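Local atomic coordinates of cytosolic IMP-GMP specific 5'-nucleotidase (Legionella pneumophila subsp. pneumophila, PDB entry 4OHF), a protein that probably hydrolyses IMP and GMP to their nucleosides as a magnesium-dependent cytosolic 5'-nucleotidase of the HAD superfamily. Residues F36-Y41 with F61-D66; D42-R47 with D165-D170; F52-E57 with Q154-D159. All coordinates share one frame; numbering follows the deposited sequence.

Contact 1: F36-Y41 with F61-D66; sequences FESLVY and FKFNFD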
# COMPACT_ATOMS: atom_id res chain seq x y z
N PHE B 36 23.71 -30.65 -1.90
CA PHE B 36 23.55 -29.29 -2.37
C PHE B 36 23.13 -28.34 -1.24
O PHE B 36 23.67 -27.23 -1.13
CB PHE B 36 22.55 -29.25 -3.52
CG PHE B 36 22.31 -27.88 -4.08
CD1 PHE B 36 21.43 -27.00 -3.44
CD2 PHE B 36 22.98 -27.45 -5.22
CE1 PHE B 36 21.22 -25.71 -3.95
CE2 PHE B 36 22.78 -26.16 -5.73
CZ PHE B 36 21.90 -25.29 -5.09
N GLU B 37 22.18 -28.76 -0.40
CA GLU B 37 21.75 -27.91 0.71
C GLU B 37 22.95 -27.66 1.61
O GLU B 37 23.23 -26.54 1.99
CB GLU B 37 20.65 -28.57 1.55
CG GLU B 37 19.26 -28.55 0.96
CD GLU B 37 18.70 -27.14 0.76
OE1 GLU B 37 19.18 -26.18 1.39
OE2 GLU B 37 17.75 -27.02 -0.05
N SER B 38 23.65 -28.74 1.94
CA SER B 38 24.83 -28.67 2.78
C SER B 38 25.86 -27.68 2.26
O SER B 38 26.41 -26.88 3.03
CB SER B 38 25.47 -30.05 2.90
OG SER B 38 26.68 -29.95 3.62
N LEU B 39 26.13 -27.71 0.95
CA LEU B 39 27.09 -26.79 0.36
C LEU B 39 26.62 -25.37 0.65
O LEU B 39 27.36 -24.57 1.23
CB LEU B 39 27.18 -27.01 -1.15
CG LEU B 39 28.51 -26.72 -1.86
CD1 LEU B 39 28.21 -26.27 -3.28
CD2 LEU B 39 29.31 -25.64 -1.15
N VAL B 40 25.38 -25.06 0.25
CA VAL B 40 24.83 -23.73 0.47
C VAL B 40 24.95 -23.36 1.93
O VAL B 40 25.31 -22.23 2.26
CB VAL B 40 23.34 -23.65 0.06
CG1 VAL B 40 22.77 -22.29 0.46
CG2 VAL B 40 23.20 -23.84 -1.44
N TYR B 41 24.66 -24.29 2.82
CA TYR B 41 24.77 -24.02 4.24
C TYR B 41 26.21 -23.57 4.54
O TYR B 41 26.42 -22.47 5.06
CB TYR B 41 24.40 -25.26 5.05
CG TYR B 41 24.58 -25.13 6.55
CD1 TYR B 41 25.78 -25.50 7.15
CD2 TYR B 41 23.54 -24.69 7.36
CE1 TYR B 41 25.94 -25.44 8.53
CE2 TYR B 41 23.69 -24.62 8.74
CZ TYR B 41 24.89 -25.00 9.32
OH TYR B 41 25.05 -24.94 10.69
N PHE B 61 29.07 -24.63 13.96
CA PHE B 61 27.72 -25.10 13.67
C PHE B 61 27.68 -26.33 12.77
O PHE B 61 28.33 -26.38 11.73
CB PHE B 61 26.91 -23.97 13.02
CG PHE B 61 26.44 -22.91 13.98
CD1 PHE B 61 25.75 -21.80 13.52
CD2 PHE B 61 26.69 -23.02 15.34
CE1 PHE B 61 25.30 -20.81 14.40
CE2 PHE B 61 26.25 -22.05 16.23
CZ PHE B 61 25.56 -20.94 15.75
N LYS B 62 26.90 -27.32 13.18
CA LYS B 62 26.77 -28.56 12.42
C LYS B 62 25.47 -28.56 11.64
O LYS B 62 24.43 -28.14 12.14
CB LYS B 62 26.81 -29.77 13.37
CG LYS B 62 28.02 -30.67 13.17
CD LYS B 62 29.32 -29.87 13.27
CE LYS B 62 30.53 -30.70 12.88
NZ LYS B 62 31.79 -29.88 12.89
N PHE B 63 25.54 -29.04 10.40
CA PHE B 63 24.37 -29.09 9.53
C PHE B 63 23.69 -30.45 9.51
O PHE B 63 24.30 -31.46 9.18
CB PHE B 63 24.77 -28.70 8.10
CG PHE B 63 23.68 -28.92 7.09
CD1 PHE B 63 23.60 -30.11 6.37
CD2 PHE B 63 22.72 -27.94 6.85
CE1 PHE B 63 22.59 -30.32 5.43
CE2 PHE B 63 21.70 -28.14 5.91
CZ PHE B 63 21.64 -29.32 5.20
N ASN B 64 22.42 -30.46 9.90
CA ASN B 64 21.63 -31.68 9.89
C ASN B 64 20.38 -31.46 9.04
O ASN B 64 19.42 -30.80 9.47
CB ASN B 64 21.24 -32.10 11.31
CG ASN B 64 20.16 -33.17 11.32
OD1 ASN B 64 20.15 -34.08 10.51
ND2 ASN B 64 19.24 -33.06 12.26
N PHE B 65 20.40 -32.03 7.84
CA PHE B 65 19.31 -31.91 6.88
C PHE B 65 17.90 -32.01 7.48
O PHE B 65 17.01 -31.28 7.07
CB PHE B 65 19.48 -32.98 5.81
CG PHE B 65 18.67 -32.74 4.57
CD1 PHE B 65 17.87 -33.75 4.05
CD2 PHE B 65 18.75 -31.52 3.90
CE1 PHE B 65 17.16 -33.55 2.87
CE2 PHE B 65 18.06 -31.31 2.72
CZ PHE B 65 17.26 -32.32 2.19
N ASP B 66 17.70 -32.89 8.45
CA ASP B 66 16.38 -33.04 9.02
C ASP B 66 15.96 -32.03 10.08
O ASP B 66 14.83 -32.11 10.57
CB ASP B 66 16.21 -34.45 9.58
CG ASP B 66 16.29 -35.52 8.51
OD1 ASP B 66 15.55 -35.41 7.50
OD2 ASP B 66 17.08 -36.47 8.67

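Contact 2: D42-R47 with D165-D170; sequences DLVKER and DKVHSD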
# COMPACT_ATOMS: atom_id res chain seq x y z
N ASP B 42 27.19 -24.41 4.19
CA ASP B 42 28.59 -24.06 4.43
C ASP B 42 28.97 -22.71 3.83
O ASP B 42 29.36 -21.79 4.55
CB ASP B 42 29.53 -25.13 3.87
CG ASP B 42 29.38 -26.47 4.56
OD1 ASP B 42 28.93 -26.50 5.72
OD2 ASP B 42 29.72 -27.50 3.94
N LEU B 43 28.85 -22.57 2.52
CA LEU B 43 29.20 -21.31 1.88
C LEU B 43 28.58 -20.10 2.58
O LEU B 43 29.25 -19.09 2.78
CB LEU B 43 28.78 -21.32 0.40
CG LEU B 43 29.41 -22.39 -0.49
CD1 LEU B 43 28.81 -22.32 -1.88
CD2 LEU B 43 30.91 -22.19 -0.53
N VAL B 44 27.30 -20.19 2.94
CA VAL B 44 26.58 -19.09 3.60
C VAL B 44 27.06 -18.85 5.02
O VAL B 44 27.19 -17.71 5.45
CB VAL B 44 25.05 -19.35 3.65
CG1 VAL B 44 24.36 -18.30 4.51
CG2 VAL B 44 24.48 -19.33 2.26
N LYS B 45 27.32 -19.93 5.75
CA LYS B 45 27.79 -19.82 7.12
C LYS B 45 29.19 -19.20 7.11
O LYS B 45 29.54 -18.41 7.99
CB LYS B 45 27.83 -21.20 7.77
CG LYS B 45 28.11 -21.17 9.27
CD LYS B 45 28.05 -22.56 9.86
CE LYS B 45 29.01 -23.50 9.15
NZ LYS B 45 29.03 -24.85 9.76
N GLU B 46 29.96 -19.56 6.10
CA GLU B 46 31.31 -19.05 5.94
C GLU B 46 31.28 -17.55 5.68
O GLU B 46 31.91 -16.77 6.39
CB GLU B 46 31.99 -19.77 4.79
CG GLU B 46 33.34 -19.22 4.38
CD GLU B 46 33.73 -19.68 3.00
OE1 GLU B 46 33.80 -20.91 2.78
OE2 GLU B 46 33.96 -18.81 2.12
N ARG B 47 30.55 -17.15 4.64
CA ARG B 47 30.43 -15.75 4.26
C ARG B 47 29.99 -14.85 5.41
O ARG B 47 30.22 -13.64 5.38
CB ARG B 47 29.46 -15.60 3.08
CG ARG B 47 29.28 -14.17 2.59
CD ARG B 47 30.60 -13.58 2.17
NE ARG B 47 31.20 -14.33 1.07
CZ ARG B 47 30.93 -14.11 -0.21
NH1 ARG B 47 30.09 -13.15 -0.56
NH2 ARG B 47 31.51 -14.86 -1.15
N ASP B 165 22.17 -14.50 -1.29
CA ASP B 165 22.12 -13.83 -2.59
C ASP B 165 23.54 -13.66 -3.13
O ASP B 165 23.79 -13.85 -4.32
CB ASP B 165 21.46 -12.44 -2.48
CG ASP B 165 20.04 -12.51 -1.96
OD1 ASP B 165 19.30 -13.44 -2.35
OD2 ASP B 165 19.66 -11.61 -1.17
N LYS B 166 24.46 -13.30 -2.24
CA LYS B 166 25.85 -13.10 -2.62
C LYS B 166 26.45 -14.39 -3.15
O LYS B 166 26.97 -14.44 -4.26
CB LYS B 166 26.66 -12.61 -1.43
CG LYS B 166 27.75 -11.62 -1.82
CD LYS B 166 27.13 -10.35 -2.42
CE LYS B 166 28.17 -9.32 -2.82
NZ LYS B 166 27.52 -8.07 -3.33
N VAL B 167 26.38 -15.44 -2.34
CA VAL B 167 26.93 -16.73 -2.70
C VAL B 167 26.34 -17.24 -4.02
O VAL B 167 26.97 -18.03 -4.73
CB VAL B 167 26.68 -17.77 -1.57
CG1 VAL B 167 25.25 -18.23 -1.59
CG2 VAL B 167 27.63 -18.93 -1.73
N HIS B 168 25.13 -16.77 -4.35
CA HIS B 168 24.48 -17.17 -5.60
C HIS B 168 24.87 -16.26 -6.76
O HIS B 168 24.44 -16.47 -7.89
CB HIS B 168 22.95 -17.17 -5.45
CG HIS B 168 22.37 -18.54 -5.19
ND1 HIS B 168 22.36 -19.12 -3.93
CD2 HIS B 168 21.84 -19.45 -6.03
CE1 HIS B 168 21.84 -20.33 -4.02
NE2 HIS B 168 21.51 -20.56 -5.28
N SER B 169 25.70 -15.26 -6.47
CA SER B 169 26.15 -14.31 -7.48
C SER B 169 27.66 -14.36 -7.59
O SER B 169 28.22 -14.11 -8.66
CB SER B 169 25.72 -12.90 -7.11
OG SER B 169 24.31 -12.81 -7.00
N ASP B 170 28.32 -14.67 -6.48
CA ASP B 170 29.77 -14.78 -6.44
C ASP B 170 30.25 -15.76 -7.48
O ASP B 170 31.28 -15.55 -8.12
CB ASP B 170 30.23 -15.30 -5.08
CG ASP B 170 30.45 -14.21 -4.08
OD1 ASP B 170 31.19 -13.25 -4.41
OD2 ASP B 170 29.89 -14.30 -2.97

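Contact 3: F52-E57 with Q154-D159; sequences FHYPEE and QAIAQD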
# COMPACT_ATOMS: atom_id res chain seq x y z
N PHE B 52 30.85 -10.51 7.50
CA PHE B 52 29.95 -9.91 8.48
C PHE B 52 30.49 -9.92 9.89
O PHE B 52 29.87 -9.36 10.79
CB PHE B 52 28.58 -10.58 8.42
CG PHE B 52 27.66 -9.96 7.42
CD1 PHE B 52 26.98 -8.79 7.74
CD2 PHE B 52 27.54 -10.48 6.14
CE1 PHE B 52 26.18 -8.15 6.79
CE2 PHE B 52 26.75 -9.85 5.19
CZ PHE B 52 26.07 -8.68 5.51
N HIS B 53 31.64 -10.55 10.09
CA HIS B 53 32.27 -10.58 11.40
C HIS B 53 31.34 -11.05 12.52
O HIS B 53 31.03 -10.30 13.45
CB HIS B 53 32.80 -9.17 11.72
CG HIS B 53 33.56 -8.54 10.58
ND1 HIS B 53 33.52 -7.19 10.32
CD2 HIS B 53 34.35 -9.08 9.63
CE1 HIS B 53 34.25 -6.92 9.25
NE2 HIS B 53 34.77 -8.06 8.81
N TYR B 54 30.90 -12.30 12.42
CA TYR B 54 30.03 -12.91 13.43
C TYR B 54 30.90 -13.75 14.37
O TYR B 54 32.05 -14.06 14.04
CB TYR B 54 28.99 -13.81 12.76
CG TYR B 54 27.65 -13.16 12.46
CD1 TYR B 54 26.53 -13.43 13.25
CD2 TYR B 54 27.50 -12.29 11.38
CE1 TYR B 54 25.29 -12.85 12.97
CE2 TYR B 54 26.26 -11.70 11.09
CZ TYR B 54 25.16 -11.99 11.89
OH TYR B 54 23.94 -11.43 11.61
N PRO B 55 30.37 -14.13 15.54
CA PRO B 55 31.13 -14.93 16.50
C PRO B 55 31.88 -16.09 15.84
O PRO B 55 31.34 -16.78 14.97
CB PRO B 55 30.06 -15.42 17.47
CG PRO B 55 29.13 -14.25 17.52
CD PRO B 55 29.01 -13.85 16.06
N GLU B 56 33.12 -16.30 16.26
CA GLU B 56 33.95 -17.38 15.72
C GLU B 56 33.30 -18.72 16.02
O GLU B 56 33.66 -19.75 15.46
CB GLU B 56 35.34 -17.33 16.35
CG GLU B 56 36.24 -16.22 15.81
CD GLU B 56 37.07 -16.68 14.62
OE1 GLU B 56 37.67 -15.81 13.94
OE2 GLU B 56 37.14 -17.90 14.37
N GLU B 57 32.31 -18.69 16.91
CA GLU B 57 31.61 -19.90 17.31
C GLU B 57 30.74 -20.51 16.20
O GLU B 57 30.58 -21.73 16.14
CB GLU B 57 30.75 -19.58 18.54
CG GLU B 57 30.27 -20.81 19.30
CD GLU B 57 31.41 -21.68 19.80
OE1 GLU B 57 32.17 -22.20 18.96
OE2 GLU B 57 31.56 -21.84 21.03
N GLN B 154 15.99 -9.67 13.61
CA GLN B 154 15.69 -9.07 12.32
C GLN B 154 16.95 -8.89 11.47
O GLN B 154 16.98 -9.22 10.28
CB GLN B 154 15.03 -7.72 12.54
CG GLN B 154 14.92 -6.86 11.29
CD GLN B 154 13.70 -7.17 10.46
OE1 GLN B 154 13.58 -6.71 9.32
NE2 GLN B 154 12.77 -7.93 11.03
N ALA B 155 17.98 -8.34 12.10
CA ALA B 155 19.26 -8.09 11.44
C ALA B 155 19.93 -9.38 10.95
O ALA B 155 20.45 -9.44 9.83
CB ALA B 155 20.19 -7.34 12.39
N ILE B 156 19.91 -10.40 11.79
CA ILE B 156 20.50 -11.69 11.45
C ILE B 156 19.83 -12.26 10.20
O ILE B 156 20.50 -12.62 9.24
CB ILE B 156 20.36 -12.68 12.62
CG1 ILE B 156 20.97 -12.05 13.87
CG2 ILE B 156 21.03 -14.00 12.28
CD1 ILE B 156 20.92 -12.93 15.11
N ALA B 157 18.50 -12.32 10.20
CA ALA B 157 17.76 -12.84 9.06
C ALA B 157 18.14 -12.12 7.77
O ALA B 157 18.29 -12.76 6.73
CB ALA B 157 16.27 -12.72 9.29
N GLN B 158 18.29 -10.80 7.83
CA GLN B 158 18.65 -10.03 6.64
C GLN B 158 20.10 -10.27 6.23
O GLN B 158 20.41 -10.33 5.03
CB GLN B 158 18.40 -8.54 6.88
CG GLN B 158 16.92 -8.23 7.12
CD GLN B 158 16.65 -6.75 7.31
OE1 GLN B 158 17.27 -6.10 8.14
NE2 GLN B 158 15.71 -6.22 6.53
N ASP B 159 20.99 -10.41 7.20
CA ASP B 159 22.39 -10.68 6.89
C ASP B 159 22.47 -12.00 6.15
O ASP B 159 23.07 -12.09 5.07
CB ASP B 159 23.25 -10.76 8.15
CG ASP B 159 23.49 -9.39 8.79
OD1 ASP B 159 23.34 -8.35 8.10
OD2 ASP B 159 23.86 -9.37 9.99

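Contact 1: F36-Y41 with F61-D66
Tyr41 and Phe63 carry the aromatic part of this contact, where the loop after helix 33-51 folds back along that helix. Their ring centroids are 4.9 Å apart and the planes meet at 52°, an oblique pair. The two side chains slide past each other in opposite directions. Phe63 CD2 comes over one face of the Tyr41 ring, 3.4 Å from Tyr41 CG.

Phe63 CB makes a CH-pi contact with the Tyr41 ring, 3.6 Å from its centroid. Separately, Ser38 CA lies over a face of the Phe63 ring, 4.0 Å from that centroid. The opposite face of Phe63 is backed by the backbone N of Phe65. The Phe63 ring is therefore held between the helix backbone and its own chain. Phe63 CG is anti to the backbone N (chi1 171°), which carries the ring in over Ser38.

Other close contacts flank this pair. Glu37 CG touches the edge of the Phe65 ring at CE2, 3.5 Å away. Glu37 CB meets Phe63 CZ at 3.9 Å. Tyr41 CZ is 4.3 Å from Phe61 CB.

Gln138 of helix 129-143 provides one polar link. Tyr41 OH is hydrogen-bonded to its OE1, and Lys62 O to its NE2. One amide thus joins the helix to the loop.

The contact lies in what is probably the HAD cap. Helix 129-143 also packs on Tyr41, Phe61 and Phe63 through Leu135, Leu139 and Ile134. Helix 172-178 packs elsewhere on helix 33-51, against Phe36 and Leu39.

Contact 2: D42-R47 with D165-D170
Arg47 and Asp170 form a salt bridge between helix 33-51 and the C-terminal end of segment 165-170. Arg47 NH2 reaches Asp170 OD2 at 2.5 Å, and Arg47 NH1 makes a weak bond of 2.7 Å to the same oxygen. The oxygen stands at the edge of the guanidinium, near its plane. Seen from the aspartate, NH2 arrives from above the carboxylate, 63° out of its plane. The two flat groups are turned 74° apart, so this is not the coplanar, two-oxygen form of the pair. The Arg47 chain bends at both chi2 and chi3 to bring its end group across.

The aliphatic part of Lys166 adjoins this bridge. Its CG lies by the guanidinium edge, near NH1.

Inward from the bridge, Val167 projects toward segment 42-47. Its CG2 meets Leu43 CB at 3.4 Å and Leu43 CD1 at 3.6 Å. Its other methyl, CG1, touches Val44 CG2 at 4.1 Å. This is a crossed helix pair: the segment axes approach to 9.8 Å, with 111° between their directions. Leu43 also packs on Leu173 and Ile176 of helix 172-178.

The chemistry is thus divided between an apolar contact centred on buried Val167 and an ion pair at the exposed side, by Asp170. Solvent probably weakens the electrostatic gain there, while the positive guanidinium would favour the ionised carboxylate.

Contact 3: F52-E57 with Q154-D159
Asp159 projects from its helix between Phe52 and Tyr54 of the facing loop. Its CB lies over one face of the Phe52 ring, 4.2 Å from the centroid and offset toward the rim. This is a CH-pi contact. The same CB is 3.6 Å from Tyr54 OH. At the next step CG stands beside the backbone N of its own residue, anti to the carbonyl carbon (chi1 -74°). This turn directs the carboxylate to the loop, with CG 3.6 Å from Phe52 CE1.

OD1 stays with the phenylalanine and is nearest to its CE1. OD2 accepts a hydrogen bond from Tyr54 OH at 2.6 Å, through its anti lone pair, the one facing away from OD1. OD2 lies near the plane of the tyrosine ring, at its edge. That ring is almost perpendicular to the carboxylate, at 89°. The bond secures the loop leaving helix 33-51 to helix 153-170 and would help to fix the rotation of the carboxylate.

Ile156, about one turn earlier, also lies against the hydroxyl. Its CA is 3.5 Å from Tyr54 OH.

His53 is the first residue after helix 33-51 to depart from helical geometry. Phe52 also meets the ring of Tyr162 on helix 153-170, Tyr54 touches Met150, and Ile156 packs on Leu139 and Lys143 of helix 129-143.

In the fold
Contacts 1 and 2 use helix 33-51; the loop after it supplies 52-57 to contact 3 and 61-66 to contact 1. Contacts 2 and 3 share helix 153-170. Neighbouring centres are about 13 Å apart for contacts 1 and 2, and again for contacts 2 and 3. Lys45 NZ bonds Phe61 O at 2.6 Å and joins contact 2 to contact 1. In the sequence, the region lies between strands 19-22 and 204-208, consistent with a HAD cap insertion. Contact 1 is nearest the metal: the Glu37 side chain is about 9 Å from that of Asp303 and about 11 Å from the magnesium ion. Contacts 2 and 3 lie away from the known sites.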